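Long-range contact in flagellar hook associated protein type 3 FlgL (Legionella pneumophila subsp. pneumophila, PDB 5YTI), which belongs to the flagellin family and probably serves as a structural component of the junction between the flagellar hook and filament: residues A[182-194]-A[286-298]. Sequence-based numbering, arbitrary orientation.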
ATOM      1  N   VAL A 182      -2.800   4.359   8.872  1.00 77.12           N
ATOM      2  CA  VAL A 182      -4.187   3.885   8.912  1.00 76.91           C
ATOM      3  C   VAL A 182      -5.041   4.362   7.742  1.00 76.26           C
ATOM      4  O   VAL A 182      -5.749   3.575   7.152  1.00 74.50           O
ATOM      5  CB  VAL A 182      -4.886   4.269  10.216  1.00 76.67           C
ATOM      6  CG1 VAL A 182      -6.327   3.810  10.173  1.00 77.56           C
ATOM      7  CG2 VAL A 182      -4.168   3.654  11.399  1.00 75.63           C
ATOM      8  N   PHE A 183      -4.919   5.638   7.388  1.00 77.37           N
ATOM      9  CA  PHE A 183      -5.821   6.265   6.437  1.00 77.24           C
ATOM     10  C   PHE A 183      -5.244   6.685   5.093  1.00 75.82           C
ATOM     11  O   PHE A 183      -5.986   6.754   4.131  1.00 75.36           O
ATOM     12  CB  PHE A 183      -6.435   7.498   7.093  1.00 78.69           C
ATOM     13  CG  PHE A 183      -7.256   7.189   8.310  1.00 78.07           C
ATOM     14  CD1 PHE A 183      -8.551   6.766   8.187  1.00 78.68           C
ATOM     15  CD2 PHE A 183      -6.727   7.344   9.576  1.00 78.88           C
ATOM     16  CE1 PHE A 183      -9.311   6.481   9.309  1.00 80.82           C
ATOM     17  CE2 PHE A 183      -7.473   7.065  10.707  1.00 80.32           C
ATOM     18  CZ  PHE A 183      -8.771   6.634  10.577  1.00 79.86           C
HETATM   19  N   MSE A 184      -3.952   6.981   5.001  1.00 77.22           N
HETATM   20  CA  MSE A 184      -3.433   7.641   3.786  1.00 79.54           C
HETATM   21  C   MSE A 184      -2.775   6.764   2.744  1.00 82.35           C
HETATM   22  O   MSE A 184      -2.972   6.955   1.540  1.00 87.10           O
HETATM   23  CB  MSE A 184      -2.463   8.764   4.112  1.00 79.71           C
HETATM   24  CG  MSE A 184      -2.935   9.630   5.279  1.00 82.72           C
HETATM   25 SE   MSE A 184      -4.334  10.939   4.796  1.00 85.62          SE
HETATM   26  CE  MSE A 184      -3.423  11.628   3.194  1.00 85.85           C
ATOM     27  N   ARG A 185      -1.954   5.817   3.151  1.00 83.97           N
ATOM     28  CA  ARG A 185      -1.191   5.066   2.162  1.00 86.48           C
ATOM     29  C   ARG A 185      -1.817   3.713   1.945  1.00 86.95           C
ATOM     30  O   ARG A 185      -1.626   2.803   2.737  1.00 87.53           O
ATOM     31  CB  ARG A 185       0.243   4.901   2.622  1.00 89.11           C
ATOM     32  CG  ARG A 185       0.874   6.169   3.156  1.00 89.49           C
ATOM     33  CD  ARG A 185       0.605   7.366   2.273  1.00 91.11           C
ATOM     34  NE  ARG A 185       1.417   8.495   2.714  1.00 92.51           N
ATOM     35  CZ  ARG A 185       1.517   9.634   2.042  1.00 96.01           C
ATOM     36  NH1 ARG A 185       0.839   9.800   0.913  1.00 98.61           N
ATOM     37  NH2 ARG A 185       2.295  10.607   2.493  1.00 97.01           N
ATOM     38  N   ILE A 186      -2.591   3.608   0.874  1.00 89.41           N
ATOM     39  CA  ILE A 186      -3.343   2.405   0.533  1.00 87.32           C
ATOM     40  C   ILE A 186      -3.276   2.386  -0.955  1.00 87.89           C
ATOM     41  O   ILE A 186      -3.549   3.395  -1.592  1.00 88.68           O
ATOM     42  CB  ILE A 186      -4.803   2.523   0.941  1.00 85.19           C
ATOM     43  CG1 ILE A 186      -4.881   2.853   2.415  1.00 84.69           C
ATOM     44  CG2 ILE A 186      -5.548   1.248   0.631  1.00 85.61           C
ATOM     45  CD1 ILE A 186      -6.285   2.813   2.952  1.00 85.93           C
ATOM     46  N   PRO A 187      -2.874   1.264  -1.525  1.00 89.79           N
ATOM     47  CA  PRO A 187      -2.626   1.374  -2.938  1.00 88.81           C
ATOM     48  C   PRO A 187      -3.933   1.405  -3.713  1.00 86.80           C
ATOM     49  O   PRO A 187      -4.962   0.789  -3.319  1.00 88.68           O
ATOM     50  CB  PRO A 187      -1.792   0.119  -3.263  1.00 90.57           C
ATOM     51  CG  PRO A 187      -1.486  -0.519  -1.939  1.00 93.03           C
ATOM     52  CD  PRO A 187      -2.609  -0.092  -1.032  1.00 91.75           C
ATOM     53  N   SER A 188      -3.870   2.155  -4.806  1.00 82.60           N
ATOM     54  CA  SER A 188      -4.981   2.323  -5.721  1.00 81.34           C
ATOM     55  C   SER A 188      -5.089   1.143  -6.650  1.00 81.18           C
ATOM     56  O   SER A 188      -4.187   0.298  -6.726  1.00 82.02           O
ATOM     57  CB  SER A 188      -4.765   3.566  -6.557  1.00 81.78           C
ATOM     58  OG  SER A 188      -3.476   3.536  -7.173  1.00 84.32           O
ATOM     59  N   GLY A 189      -6.184   1.106  -7.395  1.00 81.72           N
ATOM     60  CA  GLY A 189      -6.436   0.018  -8.326  1.00 80.23           C
ATOM     61  C   GLY A 189      -6.708  -1.235  -7.528  1.00 81.27           C
ATOM     62  O   GLY A 189      -7.232  -1.184  -6.383  1.00 89.56           O
ATOM     63  N   ASN A 190      -6.293  -2.350  -8.108  1.00 77.35           N
ATOM     64  CA  ASN A 190      -6.484  -3.641  -7.507  1.00 77.73           C
ATOM     65  C   ASN A 190      -5.405  -3.918  -6.513  1.00 79.79           C
ATOM     66  O   ASN A 190      -5.329  -5.043  -5.993  1.00 84.05           O
ATOM     67  CB  ASN A 190      -6.427  -4.741  -8.564  1.00 77.13           C
ATOM     68  CG  ASN A 190      -5.158  -4.708  -9.365  1.00 74.47           C
ATOM     69  OD1 ASN A 190      -4.141  -4.206  -8.904  1.00 73.17           O
ATOM     70  ND2 ASN A 190      -5.219  -5.220 -10.593  1.00 73.88           N
ATOM     71  N   GLY A 191      -4.537  -2.931  -6.303  1.00 77.80           N
ATOM     72  CA  GLY A 191      -3.487  -3.034  -5.320  1.00 77.00           C
ATOM     73  C   GLY A 191      -2.126  -3.040  -5.954  1.00 78.18           C
ATOM     74  O   GLY A 191      -1.125  -2.706  -5.312  1.00 80.47           O
ATOM     75  N   ARG A 192      -2.080  -3.428  -7.219  1.00 79.86           N
ATOM     76  CA  ARG A 192      -0.828  -3.496  -7.958  1.00 81.75           C
ATOM     77  C   ARG A 192      -0.861  -2.618  -9.212  1.00 82.93           C
ATOM     78  O   ARG A 192       0.130  -1.917  -9.511  1.00 81.20           O
ATOM     79  CB  ARG A 192      -0.528  -4.953  -8.326  1.00 82.57           C
ATOM     80  CG  ARG A 192      -0.297  -5.839  -7.115  1.00 82.70           C
ATOM     81  CD  ARG A 192       0.972  -5.443  -6.357  1.00 83.80           C
ATOM     82  NE  ARG A 192       2.179  -5.666  -7.158  1.00 83.14           N
ATOM     83  CZ  ARG A 192       2.700  -6.865  -7.396  1.00 80.91           C
ATOM     84  NH1 ARG A 192       3.795  -6.972  -8.127  1.00 80.15           N
ATOM     85  NH2 ARG A 192       2.130  -7.954  -6.896  1.00 79.47           N
ATOM     86  N   PHE A 193      -1.990  -2.653  -9.942  1.00 84.15           N
ATOM     87  CA  PHE A 193      -2.206  -1.706 -11.063  1.00 86.24           C
ATOM     88  C   PHE A 193      -3.605  -1.073 -11.166  1.00 85.46           C
ATOM     89  O   PHE A 193      -4.641  -1.668 -10.802  1.00 85.81           O
ATOM     90  CB  PHE A 193      -1.796  -2.309 -12.416  1.00 86.86           C
ATOM     91  CG  PHE A 193      -2.462  -3.613 -12.726  1.00 87.26           C
ATOM     92  CD1 PHE A 193      -1.891  -4.820 -12.323  1.00 87.64           C
ATOM     93  CD2 PHE A 193      -3.659  -3.645 -13.407  1.00 85.83           C
ATOM     94  CE1 PHE A 193      -2.513  -6.037 -12.594  1.00 85.71           C
ATOM     95  CE2 PHE A 193      -4.282  -4.857 -13.673  1.00 85.32           C
ATOM     96  CZ  PHE A 193      -3.705  -6.053 -13.277  1.00 83.81           C
ATOM     97  N   ALA A 194      -3.606   0.154 -11.684  1.00 85.12           N
ATOM     98  CA  ALA A 194      -4.818   0.946 -11.788  1.00 86.94           C
ATOM     99  C   ALA A 194      -5.132   1.272 -13.236  1.00 87.47           C
ATOM    100  O   ALA A 194      -4.233   1.305 -14.067  1.00 92.57           O
ATOM    101  CB  ALA A 194      -4.680   2.212 -10.973  1.00 86.39           C
ATOM    102  N   PHE A 286      -7.418   3.072 -22.950  1.00 89.02           N
ATOM    103  CA  PHE A 286      -7.285   3.064 -21.504  1.00 88.00           C
ATOM    104  C   PHE A 286      -5.807   3.105 -21.082  1.00 88.41           C
ATOM    105  O   PHE A 286      -4.907   2.664 -21.800  1.00 87.29           O
ATOM    106  CB  PHE A 286      -7.970   1.830 -20.916  1.00 87.10           C
ATOM    107  CG  PHE A 286      -9.457   1.757 -21.181  1.00 85.68           C
ATOM    108  CD1 PHE A 286     -10.355   2.447 -20.394  1.00 86.13           C
ATOM    109  CD2 PHE A 286      -9.949   0.982 -22.198  1.00 86.07           C
ATOM    110  CE1 PHE A 286     -11.723   2.379 -20.627  1.00 86.42           C
ATOM    111  CE2 PHE A 286     -11.309   0.902 -22.431  1.00 86.93           C
ATOM    112  CZ  PHE A 286     -12.201   1.600 -21.653  1.00 85.71           C
ATOM    113  N   SER A 287      -5.558   3.655 -19.907  1.00 90.88           N
ATOM    114  CA  SER A 287      -4.196   3.743 -19.389  1.00 91.25           C
ATOM    115  C   SER A 287      -4.033   2.792 -18.212  1.00 91.55           C
ATOM    116  O   SER A 287      -4.968   2.610 -17.424  1.00 94.87           O
ATOM    117  CB  SER A 287      -3.919   5.152 -18.916  1.00 91.96           C
ATOM    118  OG  SER A 287      -2.694   5.173 -18.248  1.00 91.51           O
ATOM    119  N   ILE A 288      -2.859   2.174 -18.087  1.00 87.50           N
ATOM    120  CA  ILE A 288      -2.639   1.183 -17.017  1.00 85.08           C
ATOM    121  C   ILE A 288      -1.268   1.342 -16.333  1.00 85.53           C
ATOM    122  O   ILE A 288      -0.205   1.232 -16.964  1.00 87.71           O
ATOM    123  CB  ILE A 288      -2.759  -0.254 -17.543  1.00 81.88           C
ATOM    124  CG1 ILE A 288      -4.033  -0.435 -18.358  1.00 79.18           C
ATOM    125  CG2 ILE A 288      -2.717  -1.221 -16.375  1.00 81.41           C
ATOM    126  CD1 ILE A 288      -3.853  -1.415 -19.482  1.00 78.74           C
ATOM    127  N   SER A 289      -1.294   1.535 -15.027  1.00 83.79           N
ATOM    128  CA  SER A 289      -0.186   2.180 -14.364  1.00 84.42           C
ATOM    129  C   SER A 289       0.053   1.588 -12.989  1.00 84.71           C
ATOM    130  O   SER A 289      -0.887   1.169 -12.316  1.00 84.05           O
ATOM    131  CB  SER A 289      -0.548   3.655 -14.250  1.00 85.46           C
ATOM    132  OG  SER A 289      -1.976   3.821 -14.368  1.00 87.40           O
ATOM    133  N   PRO A 290       1.312   1.562 -12.549  1.00 84.84           N
ATOM    134  CA  PRO A 290       1.581   1.039 -11.207  1.00 85.44           C
ATOM    135  C   PRO A 290       0.686   1.639 -10.129  1.00 84.41           C
ATOM    136  O   PRO A 290       0.224   2.757 -10.242  1.00 81.46           O
ATOM    137  CB  PRO A 290       3.027   1.439 -10.948  1.00 86.41           C
ATOM    138  CG  PRO A 290       3.412   2.355 -12.062  1.00 87.33           C
ATOM    139  CD  PRO A 290       2.529   2.023 -13.215  1.00 85.62           C
ATOM    140  N   ALA A 291       0.451   0.889  -9.076  1.00 84.62           N
ATOM    141  CA  ALA A 291      -0.366   1.401  -8.025  1.00 84.67           C
ATOM    142  C   ALA A 291       0.330   2.523  -7.310  1.00 86.54           C
ATOM    143  O   ALA A 291       1.551   2.577  -7.215  1.00 87.28           O
ATOM    144  CB  ALA A 291      -0.689   0.314  -7.055  1.00 86.05           C
ATOM    145  N   LYS A 292      -0.491   3.392  -6.754  1.00 90.15           N
ATOM    146  CA  LYS A 292      -0.050   4.656  -6.231  1.00 92.77           C
ATOM    147  C   LYS A 292      -0.676   4.809  -4.865  1.00 89.07           C
ATOM    148  O   LYS A 292      -1.851   4.516  -4.714  1.00 89.55           O
ATOM    149  CB  LYS A 292      -0.575   5.731  -7.162  1.00 94.73           C
ATOM    150  CG  LYS A 292       0.076   7.080  -7.007  1.00 99.90           C
ATOM    151  CD  LYS A 292      -0.582   8.067  -7.962  1.00104.35           C
ATOM    152  CE  LYS A 292       0.163   9.396  -8.031  1.00110.31           C
ATOM    153  NZ  LYS A 292      -0.192  10.325  -6.911  1.00113.41           N
ATOM    154  N   ASN A 293       0.072   5.248  -3.863  1.00 85.55           N
ATOM    155  CA  ASN A 293      -0.577   5.478  -2.576  1.00 87.05           C
ATOM    156  C   ASN A 293      -1.672   6.535  -2.714  1.00 86.99           C
ATOM    157  O   ASN A 293      -1.510   7.523  -3.419  1.00 86.49           O
ATOM    158  CB  ASN A 293       0.419   5.853  -1.481  1.00 87.09           C
ATOM    159  CG  ASN A 293       1.104   4.632  -0.884  1.00 87.91           C
ATOM    160  OD1 ASN A 293       0.511   3.541  -0.816  1.00 85.34           O
ATOM    161  ND2 ASN A 293       2.368   4.803  -0.453  1.00 85.81           N
ATOM    162  N   GLU A 294      -2.805   6.303  -2.062  1.00 85.54           N
ATOM    163  CA  GLU A 294      -3.925   7.223  -2.172  1.00 84.82           C
ATOM    164  C   GLU A 294      -4.878   7.008  -0.995  1.00 82.36           C
ATOM    165  O   GLU A 294      -5.340   5.873  -0.779  1.00 80.67           O
ATOM    166  CB  GLU A 294      -4.631   7.044  -3.538  1.00 85.85           C
ATOM    167  CG  GLU A 294      -6.158   7.106  -3.464  1.00 88.32           C
ATOM    168  CD  GLU A 294      -6.869   7.290  -4.803  1.00 89.78           C
ATOM    169  OE1 GLU A 294      -6.524   6.611  -5.776  1.00 86.78           O
ATOM    170  OE2 GLU A 294      -7.828   8.093  -4.871  1.00 96.56           O
ATOM    171  N   SER A 295      -5.174   8.098  -0.265  1.00 80.55           N
ATOM    172  CA  SER A 295      -6.024   8.071   0.962  1.00 80.73           C
ATOM    173  C   SER A 295      -7.398   7.509   0.745  1.00 79.09           C
ATOM    174  O   SER A 295      -7.935   7.592  -0.341  1.00 78.63           O
ATOM    175  CB  SER A 295      -6.186   9.478   1.584  1.00 83.69           C
ATOM    176  OG  SER A 295      -6.775  10.441   0.708  1.00 86.24           O
ATOM    177  N   ILE A 296      -7.978   6.932   1.778  1.00 80.56           N
ATOM    178  CA  ILE A 296      -9.354   6.501   1.666  1.00 83.66           C
ATOM    179  C   ILE A 296     -10.147   7.701   1.249  1.00 82.71           C
ATOM    180  O   ILE A 296     -11.077   7.612   0.472  1.00 84.05           O
ATOM    181  CB  ILE A 296      -9.951   6.077   2.998  1.00 86.98           C
ATOM    182  CG1 ILE A 296      -9.188   4.905   3.569  1.00 91.90           C
ATOM    183  CG2 ILE A 296     -11.395   5.663   2.826  1.00 86.63           C
ATOM    184  CD1 ILE A 296      -9.253   4.916   5.088  1.00 96.09           C
ATOM    185  N   PHE A 297      -9.775   8.840   1.796  1.00 83.28           N
ATOM    186  CA  PHE A 297     -10.514  10.052   1.562  1.00 83.70           C
ATOM    187  C   PHE A 297     -10.684  10.364   0.086  1.00 86.31           C
ATOM    188  O   PHE A 297     -11.813  10.506  -0.367  1.00 90.18           O
ATOM    189  CB  PHE A 297      -9.867  11.185   2.305  1.00 81.99           C
ATOM    190  CG  PHE A 297      -9.585  10.850   3.733  1.00 81.60           C
ATOM    191  CD1 PHE A 297     -10.619  10.506   4.576  1.00 79.18           C
ATOM    192  CD2 PHE A 297      -8.283  10.850   4.223  1.00 80.26           C
ATOM    193  CE1 PHE A 297     -10.368  10.195   5.891  1.00 79.85           C
ATOM    194  CE2 PHE A 297      -8.029  10.542   5.540  1.00 79.41           C
ATOM    195  CZ  PHE A 297      -9.072  10.210   6.377  1.00 79.10           C
ATOM    196  N   SER A 298      -9.607  10.451  -0.684  1.00 88.28           N
ATOM    197  CA  SER A 298      -9.803  10.691  -2.109  1.00 90.47           C
ATOM    198  C   SER A 298     -10.577   9.524  -2.775  1.00 88.51           C
ATOM    199  O   SER A 298     -11.356   9.782  -3.672  1.00 92.98           O
ATOM    200  CB  SER A 298      -8.508  11.082  -2.851  1.00 90.93           C
ATOM    201  OG  SER A 298      -7.704   9.966  -3.088  1.00 89.93           O
TER
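Phe183 meets Phe297 and Ile296 where helix 179-184 ends beside the start of helix 296-307. Its CB lies 3.8 Å from Phe297 CE2, CG lies near Phe297 CZ, and CD1 sits between Phe297 CZ and Ile296 CD1, 3.7 Å from the latter; Phe136, edge-to-face, and Ala125 of helix 104-125 complete the ring's surroundings. Chi1 of -62°, with CG beside the backbone N, carries the ring to the side of Phe297. The planes are 18° apart, but the centroids of Phe183 and Phe297 are separated by 5.8 Å, so the rings hardly overlap. Selenomethionine Met184 approaches Phe297 at its edge, SE in the ring plane and 3.8 Å from CE2, a Met-aromatic contact. Leu122 and Ala125 also pack on Phe297. Phe183 O receives Ile296 N in a straight bond (3.1 Å, 164°), while Ser295, at the N-cap of helix 296-307, accepts Ser298 N on its OG.

Next, Arg185 CB packs on the Asn293 amide; Arg185 NH2 forms a salt bridge with Asp180, and Asn293 ND2 a hydrogen bond with Asn181, both of the second subunit. Farther along, Ile186 O takes Glu294 N, and Ser188 pairs with Lys292 twice: its backbone N gives to Lys292 O, and OG accepts Lys292 N at 3.0 Å. OG thus stands in for a backbone acceptor. A type II' turn runs from Ser188 to Gly191. Asn190 OD1 accepts Arg192 N, an Asx turn, and also Phe193 N, making an Asx motif; Asn190 ND2 sits over the centre of the Phe193 ring, 3.1 Å above its plane. Ala291 N bonds to Arg192 O from above the carbonyl plane. Strand pairing starts at Phe193-Pro290, antiparallel and non-hydrogen-bonded; Ala194-Ser289 follows as the hydrogen-bonded pair, Ala194 N to Ser289 O at 3.0 Å and Ser289 N back to Ala194 O. The arrangement is that of two antiparallel connectors joining the beta domain to the helical part, consistent with flagellin-family domain organisation.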